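Local coordinates for uncharacterized protein Dfer_1899 (Dyadobacter fermentans, PDB 5HX0) that is of unknown function but folds as a beta-propeller with a BNR repeat-like domain and is probably related to non-viral sialidases, at residues Leu221-Ala226 and Asn237-Ser242; Val356-Gly361 and Phe385-Gly390. All blocks are in the same frame, centred on the assembly; numbering follows the deposited sequence.

Interaction 1. Residues Leu221-Ala226 and Asn237-Ser242; sequences LWVVAA and NHLLIS
Trp222 and Leu240 face each other as a hydrogen-bonded pair, and so do Val224 and His238. These two pairs hold the antiparallel strands 221-226 and 237-242 together. The Leu240 N to Trp222 O bond is short, at 2.7 Å. Trp222 N returns a bond to Leu240 O. Val224 N donates to His238 O at 2.9 Å, with an N-H...O angle of 163°. Val224 O is gripped twice. His238 N reaches it with a modest tilt from the carbonyl plane. Asn237 ND2 comes from above that plane, 3.1 Å from Val224 O. The bond is nearly straight at its hydrogen (173°) and lies in the amide plane of Asn237. The same ND2 also bonds Asn264 O, so the amide is held from two strands.

The apolar contacts fall on two faces. On one face Val224 sits beside Trp222. Its CG1, anti to its own carbonyl carbon (chi1 -63°), lies over the centre of the indole ring, 3.5 Å above the plane. Leu240 CD1 packs against this methyl, 3.7 Å from Val224 CG1, and approaches the indole obliquely. The other face carries Leu221, Val223, Leu239, Ile241 and Asn237. Val223 CG1 meets Asn237 CB at 3.6 Å, and Val223 CG2 touches Leu239 CD1. Leu221 and Ile241 run side by side, with Leu221 CD2 3.9 Å from Ile241 CG1.

His238 bonds Ser236 and Tyr251 through its two ring nitrogens. Strands 220-229 and 234-242 form the central hairpin of a four-stranded antiparallel propeller blade, between strands 213-214 and 250-256. The face with Leu221, Val223 and Asn237 packs on strands 262-270 and 276-283 of the next sheet.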
loop_
_atom_site.group_PDB
_atom_site.type_symbol
_atom_site.label_atom_id
_atom_site.label_comp_id
_atom_site.label_asym_id
_atom_site.label_seq_id
_atom_site.Cartn_x
_atom_site.Cartn_y
_atom_site.Cartn_z
ATOM N N LEU A 221 14.577 -19.633 -15.438
ATOM C CA LEU A 221 14.444 -18.998 -16.743
ATOM C C LEU A 221 13.377 -17.916 -16.669
ATOM O O LEU A 221 12.316 -18.130 -16.088
ATOM C CB LEU A 221 14.034 -20.035 -17.792
ATOM C CG LEU A 221 14.911 -21.273 -17.820
ATOM C CD1 LEU A 221 14.301 -22.322 -18.728
ATOM C CD2 LEU A 221 16.290 -20.875 -18.301
ATOM N N TRP A 222 13.644 -16.769 -17.285
ATOM C CA TRP A 222 12.692 -15.660 -17.263
ATOM C C TRP A 222 12.815 -14.920 -18.583
ATOM O O TRP A 222 13.882 -14.368 -18.881
ATOM C CB TRP A 222 12.983 -14.714 -16.095
ATOM C CG TRP A 222 11.936 -13.665 -15.860
ATOM C CD1 TRP A 222 10.656 -13.641 -16.342
ATOM C CD2 TRP A 222 12.102 -12.471 -15.082
ATOM N NE1 TRP A 222 10.006 -12.502 -15.904
ATOM C CE2 TRP A 222 10.874 -11.773 -15.124
ATOM C CE3 TRP A 222 13.171 -11.936 -14.343
ATOM C CZ2 TRP A 222 10.681 -10.566 -14.457
ATOM C CZ3 TRP A 222 12.985 -10.741 -13.684
ATOM C CH2 TRP A 222 11.749 -10.061 -13.744
ATOM N N VAL A 223 11.754 -14.905 -19.383
ATOM C CA VAL A 223 11.772 -14.136 -20.628
ATOM C C VAL A 223 11.151 -12.767 -20.368
ATOM O O VAL A 223 9.956 -12.664 -20.056
ATOM C CB VAL A 223 11.055 -14.875 -21.760
ATOM C CG1 VAL A 223 10.983 -13.988 -23.022
ATOM C CG2 VAL A 223 11.781 -16.190 -22.058
ATOM N N VAL A 224 11.959 -11.719 -20.514
ATOM C CA VAL A 224 11.557 -10.357 -20.173
ATOM C C VAL A 224 11.354 -9.550 -21.450
ATOM O O VAL A 224 11.767 -9.937 -22.544
ATOM C CB VAL A 224 12.574 -9.642 -19.256
ATOM C CG1 VAL A 224 12.699 -10.349 -17.900
ATOM C CG2 VAL A 224 13.939 -9.514 -19.962
ATOM N N ALA A 225 10.694 -8.411 -21.294
ATOM C CA ALA A 225 10.416 -7.504 -22.392
ATOM C C ALA A 225 11.345 -6.310 -22.289
ATOM O O ALA A 225 11.759 -5.926 -21.193
ATOM C CB ALA A 225 8.957 -7.026 -22.355
ATOM N N ALA A 226 11.667 -5.714 -23.436
ATOM C CA ALA A 226 12.462 -4.491 -23.425
ATOM C C ALA A 226 12.017 -3.603 -24.575
ATOM O O ALA A 226 11.761 -4.092 -25.681
ATOM C CB ALA A 226 13.969 -4.791 -23.526
ATOM N N ASN A 237 11.905 -9.583 -26.857
ATOM C CA ASN A 237 12.032 -10.496 -25.729
ATOM C C ASN A 237 13.461 -11.016 -25.624
ATOM O O ASN A 237 14.146 -11.227 -26.636
ATOM C CB ASN A 237 11.075 -11.693 -25.854
ATOM C CG ASN A 237 9.632 -11.337 -25.507
ATOM O OD1 ASN A 237 8.710 -11.709 -26.228
ATOM N ND2 ASN A 237 9.434 -10.604 -24.404
ATOM N N HIS A 238 13.877 -11.251 -24.385
ATOM C CA HIS A 238 15.239 -11.615 -24.030
ATOM C C HIS A 238 15.168 -12.569 -22.846
ATOM O O HIS A 238 14.323 -12.402 -21.964
ATOM C CB HIS A 238 16.048 -10.349 -23.702
ATOM C CG HIS A 238 15.988 -9.335 -24.798
ATOM N ND1 HIS A 238 16.883 -9.330 -25.847
ATOM C CD2 HIS A 238 15.079 -8.372 -25.075
ATOM C CE1 HIS A 238 16.556 -8.374 -26.699
ATOM N NE2 HIS A 238 15.462 -7.781 -26.260
ATOM N N LEU A 239 16.020 -13.590 -22.852
ATOM C CA LEU A 239 16.041 -14.574 -21.776
ATOM C C LEU A 239 17.023 -14.152 -20.686
ATOM O O LEU A 239 18.213 -13.948 -20.958
ATOM C CB LEU A 239 16.421 -15.951 -22.315
ATOM C CG LEU A 239 16.535 -17.081 -21.283
ATOM C CD1 LEU A 239 15.192 -17.365 -20.631
ATOM C CD2 LEU A 239 17.092 -18.336 -21.937
ATOM N N LEU A 240 16.528 -14.038 -19.459
ATOM C CA LEU A 240 17.374 -13.932 -18.283
ATOM C C LEU A 240 17.424 -15.273 -17.566
ATOM O O LEU A 240 16.488 -16.076 -17.622
ATOM C CB LEU A 240 16.872 -12.871 -17.302
ATOM C CG LEU A 240 16.567 -11.473 -17.834
ATOM C CD1 LEU A 240 16.219 -10.553 -16.687
ATOM C CD2 LEU A 240 17.736 -10.933 -18.625
ATOM N N ILE A 241 18.523 -15.500 -16.869
ATOM C CA ILE A 241 18.738 -16.734 -16.137
ATOM C C ILE A 241 19.257 -16.386 -14.750
ATOM O O ILE A 241 20.130 -15.523 -14.608
ATOM C CB ILE A 241 19.730 -17.636 -16.895
ATOM C CG1 ILE A 241 19.107 -18.151 -18.201
ATOM C CG2 ILE A 241 20.238 -18.698 -15.989
ATOM C CD1 ILE A 241 20.003 -19.090 -18.982
ATOM N N SER A 242 18.721 -17.052 -13.727
ATOM C CA SER A 242 19.200 -16.892 -12.364
ATOM C C SER A 242 19.768 -18.216 -11.868
ATOM O O SER A 242 19.080 -19.237 -11.911
ATOM C CB SER A 242 18.093 -16.430 -11.418
ATOM O OG SER A 242 18.624 -16.366 -10.092
#

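Interaction 2. Residues Val356-Gly361 and Phe385-Gly390; sequences VLRTDG and FNVPGG
The CA atoms of Gly361 and Val387 are the nearest CA pair, 4.9 Å apart. No hydrogen bond joins the two segments. Strand 354-358 carries a classic beta bulge, where Leu357 and Arg358 both face Ile337, and the chain then loops to Gly361. The other segment leaves strand 378-385 and makes a type II turn from Val387 to Gly390. Gly361 CA makes a CH...O contact with Asn386 O at 3.3 Å. The contact is consistent with a join between neighbouring propeller blades.

Arg358 bends at chi2 and chi3. Its CB and CG pass outside the rim of the Phe385 ring near CE1 and CZ. Its guanidinium comes over the face on the CD2-CE2 side, a cation-pi contact with Arg358 CZ 4.1 Å from the Phe385 centroid. The two planes are 43° apart. Asp360 OD1 meets the ring obliquely, 3.4 Å from Phe385 CZ. Asp360 OD2 lies 3.8 Å from Val387 CG1. Within 356-361, Asp360 takes the guanidinium side-on: Arg358 NE bonds Asp360 OD1 at 2.8 Å, and Arg358 NH2 bonds Asp360 OD2 at 3.0 Å. Both oxygens use their syn lone pairs.

Arg358 NH1 has a further partner in Tyr383 OH. The salt bridge and this bond fix the rotation of the guanidinium. The carboxylate probably offsets its charge, so the cation on the aromatic face belongs to an ion pair.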
loop_
_atom_site.group_PDB
_atom_site.type_symbol
_atom_site.label_atom_id
_atom_site.label_comp_id
_atom_site.label_asym_id
_atom_site.label_seq_id
_atom_site.Cartn_x
_atom_site.Cartn_y
_atom_site.Cartn_z
ATOM N N VAL A 356 -12.469 -24.154 -25.692
ATOM C CA VAL A 356 -13.058 -22.833 -25.460
ATOM C C VAL A 356 -13.647 -22.821 -24.056
ATOM O O VAL A 356 -14.633 -23.514 -23.782
ATOM C CB VAL A 356 -14.101 -22.467 -26.529
ATOM C CG1 VAL A 356 -14.622 -21.054 -26.281
ATOM C CG2 VAL A 356 -13.475 -22.544 -27.939
ATOM N N LEU A 357 -13.057 -22.029 -23.151
ATOM C CA LEU A 357 -13.514 -22.053 -21.760
ATOM C C LEU A 357 -14.594 -21.010 -21.459
ATOM O O LEU A 357 -15.494 -21.268 -20.651
ATOM C CB LEU A 357 -12.330 -21.852 -20.801
ATOM C CG LEU A 357 -11.214 -22.899 -20.880
ATOM C CD1 LEU A 357 -10.074 -22.530 -19.947
ATOM C CD2 LEU A 357 -11.754 -24.295 -20.547
ATOM N N ARG A 358 -14.523 -19.830 -22.067
ATOM C CA ARG A 358 -15.485 -18.761 -21.804
ATOM C C ARG A 358 -15.749 -18.021 -23.100
ATOM O O ARG A 358 -14.819 -17.760 -23.868
ATOM C CB ARG A 358 -14.988 -17.732 -20.751
ATOM C CG ARG A 358 -14.687 -18.278 -19.364
ATOM C CD ARG A 358 -15.961 -18.673 -18.623
ATOM N NE ARG A 358 -16.815 -17.561 -18.220
ATOM C CZ ARG A 358 -16.888 -17.089 -16.975
ATOM N NH1 ARG A 358 -16.137 -17.611 -16.011
ATOM N NH2 ARG A 358 -17.718 -16.107 -16.690
ATOM N N THR A 359 -17.019 -17.683 -23.336
ATOM C CA THR A 359 -17.421 -16.865 -24.475
ATOM C C THR A 359 -18.274 -15.676 -24.056
ATOM O O THR A 359 -18.759 -14.944 -24.931
ATOM C CB THR A 359 -18.219 -17.700 -25.500
ATOM O OG1 THR A 359 -19.361 -18.267 -24.852
ATOM C CG2 THR A 359 -17.373 -18.837 -26.068
ATOM N N ASP A 360 -18.477 -15.466 -22.751
ATOM C CA ASP A 360 -19.467 -14.522 -22.240
ATOM C C ASP A 360 -18.863 -13.203 -21.765
ATOM O O ASP A 360 -19.492 -12.492 -20.965
ATOM C CB ASP A 360 -20.261 -15.170 -21.097
ATOM C CG ASP A 360 -19.366 -15.688 -19.958
ATOM O OD1 ASP A 360 -18.258 -16.205 -20.233
ATOM O OD2 ASP A 360 -19.781 -15.586 -18.781
ATOM N N GLY A 361 -17.663 -12.852 -22.222
ATOM C CA GLY A 361 -17.038 -11.624 -21.739
ATOM C C GLY A 361 -17.767 -10.384 -22.229
ATOM O O GLY A 361 -18.323 -10.353 -23.329
ATOM N N PHE A 385 -11.809 -11.335 -15.462
ATOM C CA PHE A 385 -12.980 -11.446 -16.318
ATOM C C PHE A 385 -13.930 -10.293 -16.043
ATOM O O PHE A 385 -13.828 -9.601 -15.027
ATOM C CB PHE A 385 -13.706 -12.786 -16.108
ATOM C CG PHE A 385 -14.364 -13.301 -17.354
ATOM C CD1 PHE A 385 -13.590 -13.793 -18.391
ATOM C CD2 PHE A 385 -15.754 -13.285 -17.488
ATOM C CE1 PHE A 385 -14.178 -14.275 -19.561
ATOM C CE2 PHE A 385 -16.359 -13.745 -18.639
ATOM C CZ PHE A 385 -15.578 -14.239 -19.690
ATOM N N ASN A 386 -14.848 -10.085 -16.982
ATOM C CA ASN A 386 -15.991 -9.210 -16.778
ATOM C C ASN A 386 -17.108 -9.721 -17.676
ATOM O O ASN A 386 -16.852 -10.201 -18.787
ATOM C CB ASN A 386 -15.721 -7.731 -17.099
ATOM C CG ASN A 386 -15.622 -7.468 -18.592
ATOM O OD1 ASN A 386 -16.623 -7.167 -19.247
ATOM N ND2 ASN A 386 -14.408 -7.614 -19.151
ATOM N N VAL A 387 -18.331 -9.636 -17.165
ATOM C CA VAL A 387 -19.551 -9.856 -17.941
ATOM C C VAL A 387 -20.201 -8.491 -18.174
ATOM O O VAL A 387 -19.809 -7.509 -17.522
ATOM C CB VAL A 387 -20.497 -10.831 -17.216
ATOM C CG1 VAL A 387 -19.864 -12.193 -17.075
ATOM C CG2 VAL A 387 -20.903 -10.290 -15.852
ATOM N N PRO A 388 -21.167 -8.358 -19.091
ATOM C CA PRO A 388 -21.758 -7.032 -19.351
ATOM C C PRO A 388 -22.296 -6.379 -18.087
ATOM O O PRO A 388 -22.984 -7.008 -17.278
ATOM C CB PRO A 388 -22.878 -7.333 -20.356
ATOM C CG PRO A 388 -22.390 -8.538 -21.094
ATOM C CD PRO A 388 -21.608 -9.362 -20.072
ATOM N N GLY A 389 -21.947 -5.106 -17.908
ATOM C CA GLY A 389 -22.334 -4.347 -16.745
ATOM C C GLY A 389 -21.616 -4.698 -15.463
ATOM O O GLY A 389 -21.945 -4.125 -14.426
ATOM N N GLY A 390 -20.644 -5.615 -15.486
ATOM C CA GLY A 390 -20.003 -6.041 -14.265
ATOM C C GLY A 390 -18.569 -5.551 -14.110
ATOM O O GLY A 390 -17.933 -5.086 -15.060
#

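How the interactions relate
From the N terminus, the chain first closes interaction 1. The short hairpin turn between strands 220-229 and 234-242 brings 221-226 and 237-242 together within one blade. The chain completes this blade with strand 250-256, then builds the sheet 262-307. Interaction 2 opens on 354-358, the last strand of the sheet that begins at 314. It closes a longer loop of 23 residues. It ties the end of strand 354-358 and the loop beyond it to Phe385 and the loop after strand 378-385, in the sheet that also holds strands 42-51 and 393-401. The contacts neither nest nor cross. The centres of interaction 1 and interaction 2 are about 32 Å apart, on opposite sides of the chain's centre.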